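Local coordinates for protein internalin C2 (Listeria monocytogenes serotype 4b str. F2365, PDB 4FHO) that is a leucine-rich-repeat protein of the internalin family, probably acting in adhesion to or invasion of host cells, at residues Thr123-Val128 / Asp143-Thr148; Ser192-Leu197 / Ser214-Leu219. One frame throughout, in Å; residues are numbered along the deposited sequence.

Interaction 1: Thr123-Val128 / Asp143-Thr148; sequences TQITDV and DLNQIT
Asn145 OD1 takes the backbone N-H of Thr123 at 2.9 Å. This bond lies in the plane of the amide and uses a lone pair. The same oxygen receives a second, weak bond from Ile125 N at 3.3 Å. Asn145 belongs to the asparagine ladder of the leucine-rich-repeat solenoid, in which a buried asparagine of one coil binds the turn of the coil before it. Its ND2 completes the pattern by giving hydrogen bonds to the carbonyl oxygens of Leu120 and Leu142. The amide is therefore held at both ends, which fixes its flip. With chi1 at -72°, CG sits beside the backbone N of Asn145, and the amide reaches into the bend of 123-125. The Thr123 hydroxyl also bonds to Leu120 O.

Next to the amide the two backbones meet directly. Gln146 N donates to Ile125 O over 3.0 Å, almost straight, with an angle at the hydrogen of 170°. At the outer side, Thr126 CA makes a CH-O contact with Gln146 O. One water links Gln124 N to Leu144 O, and another links Thr126 O to Thr148 N. At this bend after the strand, one direct bond and two water bridges join the main chains of the two coils.

Buried side chains pack beside these bonds. Ile125 CG1 lies over one face of the Asn145 amide, 3.6 Å from its CG. Ile125 and Ile147 are repeat equivalents, 22 residues apart, and lie side by side with their side chains pointing the same way. Ile147 CD1 reaches both Ile125 CG1, at 4.1 Å, and Val128 CG1. Val128 crosses Ile147 at about a right angle, and its CG1 comes to 3.7 Å from Ile147 CD1.

Interaction 2: Ser192-Leu197 / Ser214-Leu219; sequences SDISPL and SDVSPL
The backbones of 192-197 and 214-219 run alongside each other in the same direction, 22 residues apart in sequence, with Ser195 CA 5.2 Å from Pro218 CA. They are joined through a water that donates to both Ser192 O and Asp215 O. Further on, direct packing takes over.

Pro218 sets its ring against the neighbouring turn. Its CG lies 3.5 Å from Ser195 CA, and its CB is equally near the carbonyl oxygen of Ile194. The proline thus covers the start of the 3-10 turn 195-197 without pairing with it.

Ile194 is the main apolar side chain of the contact. Its chi1 of 61° places CG1 between its own N and carbonyl carbon, which brings the branch across to the next coil. CG1 rests near Asp215 O, and CD1 goes on to Leu219, where CG is 3.7 Å away. The two side chains cross at about a right angle, and CD1 meets CG and both methyls of the leucine. Leu197 CD1 packs against Leu219 CD2 at 4.2 Å. Ile194 also packs on Leu208 and Ile213, which sets it in the solenoid interior.

Each segment builds the same polar turn on its own. Asp193 OD1 accepts from Ser195 N at 2.9 Å and from Ser195 OG on its syn lone pair. Asp215 OD1 repeats this with Ser217, but the N-H comes from above the carboxylate plane, 49° out of it. Two donors on one oxygen hold each carboxylate in place.

These are successive Asx turns on the convex side. Each leads into a Ser-Pro-Leu step, of which 195-197 is a 3-10 turn, as in the 22-residue leucine-rich repeats of internalins.

Each interaction joins matching parts of two successive coils of one leucine-rich-repeat solenoid, but at different places round the coil, and both are partly buried. The centre of interaction 1 lies about 12 Å from the centre of the chain. That of interaction 2, near the C-terminal end, lies about 27 Å from it. Their centres are about 24 Å apart, and they do not touch. The first holds the bend that follows the strand, where a buried asparagine and main-chain bonds tie coil to coil. The second holds the later, convex part of the coil. There the direct contact is apolar, a water supplies the polar link, and the aspartates bond within their own turns.

Interaction 1: Thr123-Val128 / Asp143-Thr148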
ATOM      1  N   THR A 123      -4.987  -2.943   8.162  1.00 50.46           N
ATOM      2  CA  THR A 123      -3.741  -3.652   8.504  1.00 47.51           C
ATOM      3  C   THR A 123      -3.340  -3.521   9.972  1.00 47.03           C
ATOM      4  O   THR A 123      -2.250  -3.956  10.360  1.00 50.79           O
ATOM      5  CB  THR A 123      -2.603  -3.298   7.535  1.00 49.09           C
ATOM      6  OG1 THR A 123      -2.393  -1.884   7.505  1.00 53.30           O
ATOM      7  CG2 THR A 123      -2.977  -3.796   6.112  1.00 45.29           C
ATOM      8  N   GLN A 124      -4.252  -2.982  10.788  1.00 49.54           N
ATOM      9  CA  GLN A 124      -4.035  -2.744  12.218  1.00 51.80           C
ATOM     10  C   GLN A 124      -2.801  -1.886  12.497  1.00 56.73           C
ATOM     11  O   GLN A 124      -2.142  -2.077  13.518  1.00 55.29           O
ATOM     12  CB  GLN A 124      -3.937  -4.075  12.998  1.00 53.58           C
ATOM     13  CG  GLN A 124      -5.106  -5.012  12.779  1.00 53.99           C
ATOM     14  CD  GLN A 124      -4.958  -6.352  13.483  1.00 54.75           C
ATOM     15  OE1 GLN A 124      -4.295  -6.466  14.504  1.00 71.46           O
ATOM     16  NE2 GLN A 124      -5.584  -7.352  12.938  1.00 61.13           N
ATOM     17  N   ILE A 125      -2.507  -0.935  11.617  1.00 52.35           N
ATOM     18  CA  ILE A 125      -1.381  -0.008  11.819  1.00 52.26           C
ATOM     19  C   ILE A 125      -1.839   1.242  12.569  1.00 58.37           C
ATOM     20  O   ILE A 125      -3.005   1.668  12.478  1.00 54.19           O
ATOM     21  CB  ILE A 125      -0.601   0.303  10.500  1.00 54.53           C
ATOM     22  CG1 ILE A 125      -1.440   1.031   9.440  1.00 56.38           C
ATOM     23  CG2 ILE A 125      -0.024  -0.999   9.930  1.00 54.34           C
ATOM     24  CD1 ILE A 125      -0.681   1.336   8.155  1.00 59.13           C
ATOM     25  N   THR A 126      -0.926   1.809  13.343  1.00 57.77           N
ATOM     26  CA  THR A 126      -1.138   3.087  14.035  1.00 56.00           C
ATOM     27  C   THR A 126      -0.228   4.209  13.529  1.00 63.79           C
ATOM     28  O   THR A 126      -0.458   5.350  13.863  1.00 66.33           O
ATOM     29  CB  THR A 126      -0.941   2.913  15.559  1.00 61.57           C
ATOM     30  OG1 THR A 126       0.416   2.557  15.833  1.00 64.00           O
ATOM     31  CG2 THR A 126      -1.855   1.796  16.097  1.00 61.50           C
ATOM     32  N   ASP A 127       0.767   3.884  12.709  1.00 64.45           N
ATOM     33  CA  ASP A 127       1.923   4.738  12.453  1.00 71.23           C
ATOM     34  C   ASP A 127       2.343   4.543  10.987  1.00 66.25           C
ATOM     35  O   ASP A 127       2.541   3.415  10.565  1.00 63.60           O
ATOM     36  CB  ASP A 127       3.047   4.269  13.410  1.00 76.91           C
ATOM     37  CG  ASP A 127       4.274   5.156  13.402  1.00 87.67           C
ATOM     38  OD1 ASP A 127       4.241   6.281  12.864  1.00 92.80           O
ATOM     39  OD2 ASP A 127       5.287   4.727  13.996  1.00108.85           O
ATOM     40  N   VAL A 128       2.505   5.625  10.236  1.00 60.24           N
ATOM     41  CA  VAL A 128       2.958   5.570   8.807  1.00 64.09           C
ATOM     42  C   VAL A 128       4.372   6.167   8.590  1.00 63.94           C
ATOM     43  O   VAL A 128       4.802   6.397   7.451  1.00 64.64           O
ATOM     44  CB  VAL A 128       1.911   6.186   7.842  1.00 64.39           C
ATOM     45  CG1 VAL A 128       0.660   5.315   7.808  1.00 62.43           C
ATOM     46  CG2 VAL A 128       1.587   7.626   8.202  1.00 67.85           C
ATOM     47  N   ASP A 143      -6.994   3.348   4.862  1.00 50.23           N
ATOM     48  CA  ASP A 143      -8.321   3.309   5.499  1.00 53.86           C
ATOM     49  C   ASP A 143      -8.446   2.214   6.530  1.00 50.77           C
ATOM     50  O   ASP A 143      -7.803   1.194   6.397  1.00 49.28           O
ATOM     51  CB  ASP A 143      -9.425   3.054   4.464  1.00 57.69           C
ATOM     52  CG  ASP A 143      -9.383   4.047   3.342  1.00 60.61           C
ATOM     53  OD1 ASP A 143      -9.950   5.139   3.488  1.00 72.72           O
ATOM     54  OD2 ASP A 143      -8.702   3.752   2.347  1.00 64.81           O
ATOM     55  N   LEU A 144      -9.279   2.445   7.545  1.00 46.69           N
ATOM     56  CA  LEU A 144      -9.676   1.405   8.519  1.00 50.78           C
ATOM     57  C   LEU A 144      -8.476   0.924   9.381  1.00 50.80           C
ATOM     58  O   LEU A 144      -8.275  -0.263   9.599  1.00 47.82           O
ATOM     59  CB  LEU A 144     -10.411   0.249   7.823  1.00 51.11           C
ATOM     60  CG  LEU A 144     -11.700   0.633   7.054  1.00 57.16           C
ATOM     61  CD1 LEU A 144     -12.043  -0.354   5.934  1.00 56.05           C
ATOM     62  CD2 LEU A 144     -12.807   0.700   8.076  1.00 52.87           C
ATOM     63  N   ASN A 145      -7.684   1.879   9.830  1.00 52.38           N
ATOM     64  CA  ASN A 145      -6.576   1.672  10.749  1.00 50.52           C
ATOM     65  C   ASN A 145      -6.809   2.561  11.983  1.00 55.16           C
ATOM     66  O   ASN A 145      -7.949   2.953  12.258  1.00 55.15           O
ATOM     67  CB  ASN A 145      -5.277   1.936   9.972  1.00 49.71           C
ATOM     68  CG  ASN A 145      -4.976   0.829   8.974  1.00 49.82           C
ATOM     69  OD1 ASN A 145      -4.851  -0.310   9.355  1.00 50.52           O
ATOM     70  ND2 ASN A 145      -4.890   1.164   7.698  1.00 46.89           N
ATOM     71  N   GLN A 146      -5.770   2.844  12.761  1.00 55.35           N
ATOM     72  CA  GLN A 146      -5.877   3.764  13.902  1.00 55.57           C
ATOM     73  C   GLN A 146      -4.757   4.797  13.824  1.00 62.78           C
ATOM     74  O   GLN A 146      -4.058   5.043  14.796  1.00 59.47           O
ATOM     75  CB  GLN A 146      -5.864   2.977  15.223  1.00 65.81           C
ATOM     76  CG  GLN A 146      -7.024   1.989  15.322  1.00 72.22           C
ATOM     77  CD  GLN A 146      -7.050   1.173  16.599  1.00 75.33           C
ATOM     78  OE1 GLN A 146      -6.501   1.567  17.628  1.00 75.66           O
ATOM     79  NE2 GLN A 146      -7.705   0.019  16.533  1.00 66.87           N
ATOM     80  N   ILE A 147      -4.622   5.402  12.643  1.00 57.65           N
ATOM     81  CA  ILE A 147      -3.582   6.369  12.342  1.00 61.77           C
ATOM     82  C   ILE A 147      -4.053   7.744  12.820  1.00 62.75           C
ATOM     83  O   ILE A 147      -5.198   8.144  12.585  1.00 57.92           O
ATOM     84  CB  ILE A 147      -3.269   6.423  10.825  1.00 61.37           C
ATOM     85  CG1 ILE A 147      -2.689   5.070  10.349  1.00 57.44           C
ATOM     86  CG2 ILE A 147      -2.296   7.577  10.503  1.00 59.56           C
ATOM     87  CD1 ILE A 147      -2.833   4.833   8.860  1.00 53.17           C
ATOM     88  N   THR A 148      -3.155   8.456  13.488  1.00 60.80           N
ATOM     89  CA  THR A 148      -3.376   9.813  13.970  1.00 65.03           C
ATOM     90  C   THR A 148      -2.557  10.819  13.163  1.00 68.49           C
ATOM     91  O   THR A 148      -3.108  11.768  12.639  1.00 72.76           O
ATOM     92  CB  THR A 148      -3.051   9.916  15.480  1.00 72.38           C
ATOM     93  OG1 THR A 148      -1.722   9.439  15.732  1.00 87.19           O
ATOM     94  CG2 THR A 148      -4.003   9.057  16.283  1.00 68.45           C
TER
HETATM   95  O   HOH W   1      -6.998  -2.136  11.121  1.00 49.89           O
HETATM   96  O   HOH W   2      -0.035   8.090  13.669  1.00 56.76           O

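Interaction 2: Ser192-Leu197 / Ser214-Leu219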
ATOM      1  N   SER A 192     -11.235  19.083  11.834  1.00 82.02           N
ATOM      2  CA  SER A 192     -12.025  20.330  11.987  1.00 86.59           C
ATOM      3  C   SER A 192     -11.594  21.509  11.119  1.00 92.30           C
ATOM      4  O   SER A 192     -12.426  22.344  10.793  1.00103.89           O
ATOM      5  CB  SER A 192     -12.061  20.766  13.458  1.00 92.05           C
ATOM      6  OG  SER A 192     -10.758  20.857  13.994  1.00 84.96           O
ATOM      7  N   ASP A 193     -10.307  21.598  10.795  1.00 85.39           N
ATOM      8  CA  ASP A 193      -9.747  22.669   9.975  1.00 90.36           C
ATOM      9  C   ASP A 193      -9.405  22.002   8.653  1.00 78.48           C
ATOM     10  O   ASP A 193      -8.673  21.037   8.651  1.00 77.96           O
ATOM     11  CB  ASP A 193      -8.481  23.223  10.665  1.00 92.22           C
ATOM     12  CG  ASP A 193      -7.935  24.492  10.022  1.00 99.77           C
ATOM     13  OD1 ASP A 193      -8.279  24.821   8.872  1.00 98.05           O
ATOM     14  OD2 ASP A 193      -7.134  25.175  10.694  1.00111.03           O
ATOM     15  N   ILE A 194      -9.952  22.501   7.544  1.00 78.16           N
ATOM     16  CA  ILE A 194      -9.561  22.059   6.187  1.00 85.35           C
ATOM     17  C   ILE A 194      -8.818  23.147   5.384  1.00 84.92           C
ATOM     18  O   ILE A 194      -8.692  23.030   4.164  1.00 82.16           O
ATOM     19  CB  ILE A 194     -10.757  21.453   5.384  1.00 83.80           C
ATOM     20  CG1 ILE A 194     -11.891  22.455   5.170  1.00 85.40           C
ATOM     21  CG2 ILE A 194     -11.288  20.220   6.095  1.00 80.69           C
ATOM     22  CD1 ILE A 194     -12.839  22.038   4.062  1.00 89.94           C
ATOM     23  N   SER A 195      -8.271  24.155   6.079  1.00 91.21           N
ATOM     24  CA  SER A 195      -7.431  25.204   5.463  1.00 96.37           C
ATOM     25  C   SER A 195      -6.319  24.686   4.551  1.00 90.79           C
ATOM     26  O   SER A 195      -6.141  25.245   3.471  1.00 94.81           O
ATOM     27  CB  SER A 195      -6.843  26.156   6.517  1.00104.97           C
ATOM     28  OG  SER A 195      -7.881  26.859   7.172  1.00110.04           O
ATOM     29  N   PRO A 196      -5.614  23.595   4.947  1.00 84.51           N
ATOM     30  CA  PRO A 196      -4.602  22.996   4.058  1.00 87.63           C
ATOM     31  C   PRO A 196      -5.037  22.646   2.636  1.00 82.69           C
ATOM     32  O   PRO A 196      -4.203  22.685   1.734  1.00 90.67           O
ATOM     33  CB  PRO A 196      -4.199  21.722   4.808  1.00 89.76           C
ATOM     34  CG  PRO A 196      -4.308  22.120   6.228  1.00 86.46           C
ATOM     35  CD  PRO A 196      -5.513  23.011   6.305  1.00 91.74           C
ATOM     36  N   LEU A 197      -6.317  22.322   2.445  1.00 83.33           N
ATOM     37  CA  LEU A 197      -6.842  21.896   1.142  1.00 81.45           C
ATOM     38  C   LEU A 197      -6.893  23.027   0.108  1.00 86.13           C
ATOM     39  O   LEU A 197      -6.913  22.742  -1.084  1.00 88.05           O
ATOM     40  CB  LEU A 197      -8.220  21.212   1.297  1.00 81.36           C
ATOM     41  CG  LEU A 197      -8.346  20.035   2.299  1.00 80.47           C
ATOM     42  CD1 LEU A 197      -9.688  19.334   2.135  1.00 82.27           C
ATOM     43  CD2 LEU A 197      -7.214  19.019   2.208  1.00 76.72           C
ATOM     44  N   SER A 214     -16.680  23.149  10.417  1.00 85.87           N
ATOM     45  CA  SER A 214     -17.563  24.334  10.436  1.00 88.92           C
ATOM     46  C   SER A 214     -17.381  25.263   9.228  1.00 94.68           C
ATOM     47  O   SER A 214     -18.360  25.834   8.738  1.00 99.02           O
ATOM     48  CB  SER A 214     -17.293  25.176  11.695  1.00100.27           C
ATOM     49  OG  SER A 214     -17.686  24.505  12.877  1.00101.92           O
ATOM     50  N   ASP A 215     -16.134  25.420   8.773  1.00 92.49           N
ATOM     51  CA  ASP A 215     -15.738  26.433   7.790  1.00 92.84           C
ATOM     52  C   ASP A 215     -15.263  25.721   6.520  1.00 92.58           C
ATOM     53  O   ASP A 215     -14.247  25.031   6.553  1.00 84.89           O
ATOM     54  CB  ASP A 215     -14.617  27.292   8.405  1.00 99.40           C
ATOM     55  CG  ASP A 215     -14.159  28.448   7.508  1.00112.93           C
ATOM     56  OD1 ASP A 215     -14.803  28.763   6.483  1.00108.31           O
ATOM     57  OD2 ASP A 215     -13.125  29.061   7.861  1.00123.87           O
ATOM     58  N   VAL A 216     -16.012  25.877   5.421  1.00 92.68           N
ATOM     59  CA  VAL A 216     -15.623  25.332   4.094  1.00 89.41           C
ATOM     60  C   VAL A 216     -15.090  26.388   3.099  1.00 94.52           C
ATOM     61  O   VAL A 216     -14.923  26.088   1.914  1.00 93.16           O
ATOM     62  CB  VAL A 216     -16.749  24.451   3.469  1.00 88.85           C
ATOM     63  CG1 VAL A 216     -16.963  23.212   4.328  1.00 84.33           C
ATOM     64  CG2 VAL A 216     -18.047  25.223   3.275  1.00 89.87           C
ATOM     65  N   SER A 217     -14.740  27.583   3.601  1.00 97.79           N
ATOM     66  CA  SER A 217     -14.047  28.631   2.817  1.00109.85           C
ATOM     67  C   SER A 217     -12.800  28.177   2.030  1.00101.27           C
ATOM     68  O   SER A 217     -12.632  28.596   0.879  1.00103.93           O
ATOM     69  CB  SER A 217     -13.651  29.829   3.709  1.00115.22           C
ATOM     70  OG  SER A 217     -14.782  30.384   4.353  1.00120.06           O
ATOM     71  N   PRO A 218     -11.939  27.307   2.619  1.00 98.77           N
ATOM     72  CA  PRO A 218     -10.753  26.839   1.864  1.00 92.09           C
ATOM     73  C   PRO A 218     -11.046  26.071   0.568  1.00 92.07           C
ATOM     74  O   PRO A 218     -10.172  26.004  -0.302  1.00105.39           O
ATOM     75  CB  PRO A 218     -10.015  25.969   2.882  1.00 97.28           C
ATOM     76  CG  PRO A 218     -10.484  26.467   4.206  1.00 97.46           C
ATOM     77  CD  PRO A 218     -11.921  26.779   3.994  1.00 94.35           C
ATOM     78  N   LEU A 219     -12.274  25.549   0.428  1.00 92.91           N
ATOM     79  CA  LEU A 219     -12.750  24.940  -0.819  1.00 94.57           C
ATOM     80  C   LEU A 219     -13.284  25.918  -1.865  1.00 99.15           C
ATOM     81  O   LEU A 219     -13.359  25.535  -3.037  1.00 98.81           O
ATOM     82  CB  LEU A 219     -13.825  23.872  -0.522  1.00 98.55           C
ATOM     83  CG  LEU A 219     -13.450  22.796   0.506  1.00 94.10           C
ATOM     84  CD1 LEU A 219     -14.607  21.827   0.693  1.00104.68           C
ATOM     85  CD2 LEU A 219     -12.187  22.051   0.095  1.00 96.64           C
TER
HETATM   86  O   HOH W   3     -12.550  24.559   8.796  1.00 57.50           O